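Local coordinates for probable GTP-binding protein EngB (Pyrococcus horikoshii, PDB 2CXX) that binds guanine nucleotides, here GDP, and is probably a GTPase needed for normal cell division and septation, at residues Arg9-Lys14 with Val129-Lys134; His74-Asn79 with Gln116-Leu121. One frame throughout, in Å; residues are numbered along the deposited sequence.

Contact 1 of 2, residues Arg9-Lys14 with Val129-Lys134. With GDP (guanosine-5'-diphosphate), chain D.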
loop_
_atom_site.group_PDB
_atom_site.type_symbol
_atom_site.label_atom_id
_atom_site.label_comp_id
_atom_site.label_asym_id
_atom_site.label_seq_id
_atom_site.Cartn_x
_atom_site.Cartn_y
_atom_site.Cartn_z
ATOM N N ARG A 9 -5.082 0.694 -2.970
ATOM C CA ARG A 9 -6.285 0.684 -3.808
ATOM C C ARG A 9 -5.942 0.079 -5.164
ATOM O O ARG A 9 -4.789 0.089 -5.635
ATOM C CB ARG A 9 -6.809 2.132 -3.983
ATOM C CG ARG A 9 -7.384 2.673 -2.687
ATOM C CD ARG A 9 -7.859 4.132 -2.754
ATOM N NE ARG A 9 -6.908 4.939 -3.499
ATOM C CZ ARG A 9 -7.001 5.233 -4.803
ATOM N NH1 ARG A 9 -8.025 4.845 -5.551
ATOM N NH2 ARG A 9 -5.965 5.747 -5.436
ATOM N N SER A 10 -6.943 -0.476 -5.805
ATOM C CA SER A 10 -6.738 -1.051 -7.110
ATOM C C SER A 10 -6.206 0.005 -8.108
ATOM O O SER A 10 -6.621 1.144 -8.110
ATOM C CB SER A 10 -8.088 -1.617 -7.652
ATOM O OG SER A 10 -7.896 -2.086 -8.972
ATOM N N ASN A 11 -5.286 -0.430 -8.936
ATOM C CA ASN A 11 -4.659 0.333 -10.003
ATOM C C ASN A 11 -3.624 1.363 -9.554
ATOM O O ASN A 11 -3.247 2.249 -10.355
ATOM C CB ASN A 11 -5.730 0.989 -10.897
ATOM C CG ASN A 11 -5.381 0.874 -12.397
ATOM O OD1 ASN A 11 -5.268 -0.252 -12.957
ATOM N ND2 ASN A 11 -5.156 2.020 -13.032
ATOM N N VAL A 12 -3.105 1.250 -8.318
ATOM C CA VAL A 12 -2.097 2.260 -7.853
ATOM C C VAL A 12 -0.706 1.823 -8.293
ATOM O O VAL A 12 0.254 2.583 -8.144
ATOM C CB VAL A 12 -2.098 2.450 -6.281
ATOM C CG1 VAL A 12 -3.475 3.018 -5.786
ATOM C CG2 VAL A 12 -1.800 1.098 -5.549
ATOM N N GLY A 13 -0.593 0.561 -8.722
ATOM C CA GLY A 13 0.654 -0.037 -9.176
ATOM C C GLY A 13 1.278 -1.033 -8.200
ATOM O O GLY A 13 2.464 -1.262 -8.212
ATOM N N LYS A 14 0.469 -1.616 -7.347
ATOM C CA LYS A 14 0.985 -2.574 -6.371
ATOM C C LYS A 14 1.562 -3.820 -6.992
ATOM O O LYS A 14 2.689 -4.222 -6.639
ATOM C CB LYS A 14 -0.131 -2.895 -5.391
ATOM C CG LYS A 14 0.236 -3.958 -4.347
ATOM C CD LYS A 14 -0.777 -3.915 -3.145
ATOM C CE LYS A 14 -2.199 -4.296 -3.525
ATOM N NZ LYS A 14 -2.177 -5.687 -4.077
ATOM N N VAL A 129 4.871 5.959 -2.360
ATOM C CA VAL A 129 4.131 6.960 -3.119
ATOM C C VAL A 129 4.500 6.741 -4.597
ATOM O O VAL A 129 5.480 7.268 -5.121
ATOM C CB VAL A 129 4.471 8.362 -2.609
ATOM C CG1 VAL A 129 3.616 9.378 -3.399
ATOM C CG2 VAL A 129 4.154 8.443 -1.053
ATOM N N ASN A 130 3.664 5.966 -5.264
ATOM C CA ASN A 130 3.943 5.528 -6.611
ATOM C C ASN A 130 3.472 6.504 -7.667
ATOM O O ASN A 130 2.689 7.418 -7.394
ATOM C CB ASN A 130 3.312 4.141 -6.831
ATOM C CG ASN A 130 3.879 3.421 -8.062
ATOM O OD1 ASN A 130 5.057 3.551 -8.352
ATOM N ND2 ASN A 130 3.060 2.633 -8.756
ATOM N N LYS A 131 3.994 6.281 -8.859
ATOM C CA LYS A 131 3.710 7.076 -10.070
ATOM C C LYS A 131 4.369 8.437 -9.969
ATOM O O LYS A 131 3.865 9.460 -10.445
ATOM C CB LYS A 131 2.213 7.220 -10.315
ATOM C CG LYS A 131 1.505 5.820 -10.329
ATOM C CD LYS A 131 0.133 5.886 -10.996
ATOM C CE LYS A 131 -0.635 4.522 -10.989
ATOM N NZ LYS A 131 -2.071 4.763 -11.415
ATOM N N LEU A 132 5.548 8.427 -9.375
ATOM C CA LEU A 132 6.257 9.676 -9.202
ATOM C C LEU A 132 6.456 10.452 -10.513
ATOM O O LEU A 132 6.514 11.704 -10.540
ATOM C CB LEU A 132 7.608 9.362 -8.574
ATOM C CG LEU A 132 8.576 10.505 -8.349
ATOM C CD1 LEU A 132 7.860 11.620 -7.578
ATOM C CD2 LEU A 132 9.790 9.965 -7.573
ATOM N N ASP A 133 6.552 9.698 -11.607
ATOM C CA ASP A 133 6.753 10.285 -12.921
ATOM C C ASP A 133 5.568 11.163 -13.380
ATOM O O ASP A 133 5.691 11.943 -14.325
ATOM C CB ASP A 133 7.030 9.137 -13.910
ATOM C CG ASP A 133 5.947 8.080 -13.893
ATOM O OD1 ASP A 133 5.860 7.317 -12.904
ATOM O OD2 ASP A 133 5.195 7.994 -14.885
ATOM N N LYS A 134 4.439 11.090 -12.688
ATOM C CA LYS A 134 3.247 11.874 -13.041
ATOM C C LYS A 134 3.069 13.043 -12.072
ATOM O O LYS A 134 2.141 13.850 -12.228
ATOM C CB LYS A 134 1.985 10.977 -12.908
ATOM C CG LYS A 134 2.017 9.636 -13.675
ATOM C CD LYS A 134 0.709 8.806 -13.498
ATOM C CE LYS A 134 -0.456 9.396 -14.237
ATOM N NZ LYS A 134 -1.792 8.728 -13.856
HETATM P PB GDP D . -2.508 -2.731 -9.091
HETATM O O1B GDP D . -3.947 -2.853 -9.463
HETATM O O2B GDP D . -2.316 -1.666 -7.938
HETATM O O3B GDP D . -1.687 -4.001 -9.009
HETATM O O3A GDP D . -1.854 -1.971 -10.322
HETATM P PA GDP D . -0.912 -2.323 -11.563
HETATM O O1A GDP D . 0.435 -2.696 -11.082
HETATM O O2A GDP D . -1.562 -3.458 -12.437
HETATM O "O5'" GDP D . -0.720 -0.917 -12.308
HETATM C "C5'" GDP D . -1.948 -0.372 -12.688
HETATM C "C4'" GDP D . -1.733 0.679 -13.785
HETATM O "O4'" GDP D . -0.780 1.727 -13.305
HETATM C "C3'" GDP D . -1.090 0.217 -15.048
HETATM O "O3'" GDP D . -1.532 0.574 -16.364
HETATM C "C2'" GDP D . 0.425 0.344 -14.777
HETATM O "O2'" GDP D . 1.142 0.499 -16.059
HETATM C "C1'" GDP D . 0.409 1.752 -14.176
HETATM N N9 GDP D . 1.562 2.064 -13.320
HETATM C C8 GDP D . 2.115 1.295 -12.271
HETATM N N7 GDP D . 3.111 1.924 -11.748
HETATM C C5 GDP D . 3.280 3.117 -12.398
HETATM C C6 GDP D . 4.180 4.220 -12.280
HETATM O O6 GDP D . 5.054 4.238 -11.470
HETATM N N1 GDP D . 4.036 5.306 -13.138
HETATM C C2 GDP D . 3.054 5.320 -14.087
HETATM N N2 GDP D . 2.958 6.414 -14.915
HETATM N N3 GDP D . 2.207 4.311 -14.220
HETATM C C4 GDP D . 2.289 3.203 -13.400
#

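Contact 2 of 2, residues His74-Asn79 with Gln116-Leu121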
loop_
_atom_site.group_PDB
_atom_site.type_symbol
_atom_site.label_atom_id
_atom_site.label_comp_id
_atom_site.label_asym_id
_atom_site.label_seq_id
_atom_site.Cartn_x
_atom_site.Cartn_y
_atom_site.Cartn_z
ATOM N N HIS A 74 -9.668 -8.714 8.715
ATOM C CA HIS A 74 -9.630 -9.888 9.565
ATOM C C HIS A 74 -8.256 -10.592 9.487
ATOM O O HIS A 74 -7.682 -10.939 10.489
ATOM C CB HIS A 74 -10.787 -10.837 9.204
ATOM C CG HIS A 74 -10.998 -11.926 10.219
ATOM N ND1 HIS A 74 -11.213 -11.658 11.551
ATOM C CD2 HIS A 74 -10.888 -13.278 10.124
ATOM C CE1 HIS A 74 -11.216 -12.791 12.237
ATOM N NE2 HIS A 74 -11.022 -13.788 11.395
ATOM N N PHE A 75 -7.722 -10.757 8.297
ATOM C CA PHE A 75 -6.406 -11.372 8.190
ATOM C C PHE A 75 -5.355 -10.541 8.946
ATOM O O PHE A 75 -4.574 -11.057 9.785
ATOM C CB PHE A 75 -6.002 -11.455 6.721
ATOM C CG PHE A 75 -4.696 -12.143 6.516
ATOM C CD1 PHE A 75 -4.660 -13.529 6.294
ATOM C CD2 PHE A 75 -3.497 -11.415 6.595
ATOM C CE1 PHE A 75 -3.453 -14.180 6.156
ATOM C CE2 PHE A 75 -2.277 -12.060 6.457
ATOM C CZ PHE A 75 -2.252 -13.448 6.241
ATOM N N ILE A 76 -5.340 -9.239 8.694
ATOM C CA ILE A 76 -4.292 -8.415 9.366
ATOM C C ILE A 76 -4.492 -8.351 10.889
ATOM O O ILE A 76 -3.527 -8.415 11.671
ATOM C CB ILE A 76 -4.251 -6.976 8.758
ATOM C CG1 ILE A 76 -3.912 -7.076 7.282
ATOM C CG2 ILE A 76 -3.235 -6.111 9.505
ATOM C CD1 ILE A 76 -4.072 -5.762 6.477
ATOM N N GLU A 77 -5.729 -8.263 11.328
ATOM C CA GLU A 77 -5.961 -8.289 12.777
ATOM C C GLU A 77 -5.481 -9.629 13.327
ATOM O O GLU A 77 -4.768 -9.665 14.327
ATOM C CB GLU A 77 -7.450 -8.176 13.097
ATOM C CG GLU A 77 -7.960 -6.743 13.069
ATOM C CD GLU A 77 -9.485 -6.651 13.235
ATOM O OE1 GLU A 77 -9.942 -5.542 13.569
ATOM O OE2 GLU A 77 -10.213 -7.663 13.045
ATOM N N ASP A 78 -5.832 -10.723 12.678
ATOM C CA ASP A 78 -5.460 -12.061 13.201
ATOM C C ASP A 78 -3.979 -12.436 13.148
ATOM O O ASP A 78 -3.489 -13.238 13.965
ATOM C CB ASP A 78 -6.217 -13.161 12.458
ATOM C CG ASP A 78 -7.683 -13.177 12.755
ATOM O OD1 ASP A 78 -8.117 -12.422 13.624
ATOM O OD2 ASP A 78 -8.400 -13.976 12.110
ATOM N N ASN A 79 -3.285 -11.888 12.176
ATOM C CA ASN A 79 -1.873 -12.169 11.974
ATOM C C ASN A 79 -0.960 -10.996 12.360
ATOM O O ASN A 79 0.241 -11.038 12.097
ATOM C CB ASN A 79 -1.654 -12.498 10.517
ATOM C CG ASN A 79 -2.260 -13.806 10.112
ATOM O OD1 ASN A 79 -1.634 -14.875 10.277
ATOM N ND2 ASN A 79 -3.477 -13.767 9.582
ATOM N N GLN A 116 -4.577 4.547 9.039
ATOM C CA GLN A 116 -4.874 4.733 10.451
ATOM C C GLN A 116 -5.225 3.433 11.116
ATOM O O GLN A 116 -4.902 3.239 12.315
ATOM C CB GLN A 116 -5.971 5.775 10.647
ATOM C CG GLN A 116 -5.464 7.171 10.261
ATOM C CD GLN A 116 -6.517 8.276 10.424
ATOM O OE1 GLN A 116 -7.610 8.027 10.931
ATOM N NE2 GLN A 116 -6.172 9.504 10.023
ATOM N N PHE A 117 -5.780 2.500 10.339
ATOM C CA PHE A 117 -6.099 1.192 10.882
ATOM C C PHE A 117 -4.771 0.475 11.244
ATOM O O PHE A 117 -4.634 -0.097 12.348
ATOM C CB PHE A 117 -6.924 0.402 9.851
ATOM C CG PHE A 117 -6.937 -1.104 10.068
ATOM C CD1 PHE A 117 -7.693 -1.689 11.117
ATOM C CD2 PHE A 117 -6.226 -1.940 9.216
ATOM C CE1 PHE A 117 -7.725 -3.079 11.289
ATOM C CE2 PHE A 117 -6.244 -3.305 9.363
ATOM C CZ PHE A 117 -6.995 -3.908 10.394
ATOM N N LEU A 118 -3.799 0.501 10.342
ATOM C CA LEU A 118 -2.528 -0.151 10.645
ATOM C C LEU A 118 -1.892 0.450 11.900
ATOM O O LEU A 118 -1.202 -0.269 12.664
ATOM C CB LEU A 118 -1.551 -0.012 9.476
ATOM C CG LEU A 118 -2.023 -0.775 8.202
ATOM C CD1 LEU A 118 -1.161 -0.435 7.009
ATOM C CD2 LEU A 118 -1.962 -2.321 8.452
ATOM N N ARG A 119 -2.104 1.750 12.115
ATOM C CA ARG A 119 -1.503 2.402 13.303
ATOM C C ARG A 119 -2.172 1.893 14.570
ATOM O O ARG A 119 -1.485 1.662 15.562
ATOM C CB ARG A 119 -1.607 3.938 13.187
ATOM C CG ARG A 119 -0.978 4.756 14.414
ATOM C CD ARG A 119 0.565 4.695 14.363
ATOM N NE ARG A 119 1.201 5.015 15.660
ATOM C CZ ARG A 119 1.918 6.103 15.893
ATOM N NH1 ARG A 119 2.071 7.006 14.927
ATOM N NH2 ARG A 119 2.568 6.235 17.061
ATOM N N GLU A 120 -3.476 1.671 14.538
ATOM C CA GLU A 120 -4.187 1.091 15.698
ATOM C C GLU A 120 -3.659 -0.287 15.980
ATOM O O GLU A 120 -3.721 -0.726 17.106
ATOM C CB GLU A 120 -5.703 0.948 15.465
ATOM C CG GLU A 120 -6.452 2.259 15.464
ATOM C CD GLU A 120 -7.945 2.073 15.329
ATOM O OE1 GLU A 120 -8.432 0.928 15.534
ATOM O OE2 GLU A 120 -8.627 3.084 15.020
ATOM N N LEU A 121 -3.147 -0.971 14.961
ATOM C CA LEU A 121 -2.610 -2.327 15.163
ATOM C C LEU A 121 -1.112 -2.409 15.468
ATOM O O LEU A 121 -0.577 -3.500 15.598
ATOM C CB LEU A 121 -2.904 -3.174 13.912
ATOM C CG LEU A 121 -4.249 -3.907 13.967
ATOM C CD1 LEU A 121 -5.390 -2.948 14.241
ATOM C CD2 LEU A 121 -4.475 -4.613 12.624
#

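Contact 1 of 2, residues Arg9-Lys14 with Val129-Lys134
The Asn130 amide turns its edge to the phosphate-binding P-loop: ND2 donates to Val12 O at 2.9 Å, in a nearly straight bond of 172°. Val12 O lies almost in the amide plane, and the N-H meets one of its lone pairs in the carbonyl plane. At the other end of this amide, OD1 takes the backbone N-H of Ala165. The same ND2 lies 3.1 Å from N7 of the guanine. Asn130, Lys131 and Asp133 form the NKxD motif of GTPases, which reads the base, while residues 9-14 grip the phosphates, so this contact ties the two ends of the nucleotide site together.

One face of the guanine is covered by the aliphatic part of Lys131, whose CG sits 3.7 Å from C6; Lys134 CD approaches N2 from that same side. At the Watson-Crick edge the Asp133 carboxylate takes two bonds, OD1 from N1 and OD2 from N2, a pairing that selects guanine. Lys131 runs extended beyond CG, chi3 -178°, under the base to the P-loop. There NZ gives a 3.0 Å bond to Asn11 O, nearly along the C=O axis, and forms a salt bridge with Asp91.

Both P-loop carbonyls gripped by the NKxD motif belong to the loop whose amides hold the β-phosphate: Asn11 N reaches O1B, and Gly13 N and Lys14 N converge on O2B. Gly13 passes close to the Asn130 amide, where a CB would collide with ND2; its own CA is 3.6 Å from that nitrogen.

Contact 2 of 2, residues His74-Asn79 with Gln116-Leu121
Ile76 and Phe117 meet where helices 62-79 and 110-120 run side by side on the sheet of this P-loop GTPase fold. Helix 62-79 links strands 46-50 and 85-91, and helix 110-120 is the second of two helices before strand 125-130. The short segments are close to parallel, at 22°, but their axes stay 11.2 Å apart, so it is the side chains that bridge the gap.

Ile76 has the most surface buried here, and one methyl does the work. CG2 stands anti to the backbone N and reaches three residues of segment 116-121: Leu121 CD2 at 3.7 Å, Phe117 CE2 at 4.1 Å and Leu118 CD2 at the same separation. The ring approaches this methyl obliquely. Beyond the pair, Ile76 also touches Ile123.

With CG anti to the backbone N (chi1 161°), the Phe117 ring brings its outer rim against Ile76 and Glu77. While CE2 touches Ile76 CG2, CZ meets Glu77 CG at 4.0 Å, with that methylene at the ring edge near its plane. With an alanine here, Ile76 CG2 and the Glu77 methylene would probably lose a shared partner, and a gap would be likely to open between the two helices.

Glu77 contacts the ring mainly through CG, with OE1 near CE1. Its chain is extended past CG, and the carboxylate is turned 50° from the ring plane. Leu121, just past the end of helix 110-120, closes the row by setting CD2 4.0 Å from Glu77 CA. On the far flank of helix 62-79, Asn79 ND2 hangs 3.3 Å above the centre of the Phe75 ring while donating to Phe75 O.

In the fold
Contact 1 is a buried, polar junction of the P-loop with a strand end and its loop, fixed by directed bonds and built around GDP; contact 2 is a partly buried helix pair held by methyl groups and a ring. Their centres lie 23 Å apart on opposite sides of the chain's centre, and they do not touch. Along the chain, contact 2 is nested inside the loop that contact 1 closes, and helix 110-120 leads into strand 125-130, whose last residues and following loop form segment 129-134. Both belong to one alpha/beta fold, but contact 1 joins loops at strand ends, as nucleotide sites of P-loop proteins do, whereas contact 2 joins two helices flanking the sheet.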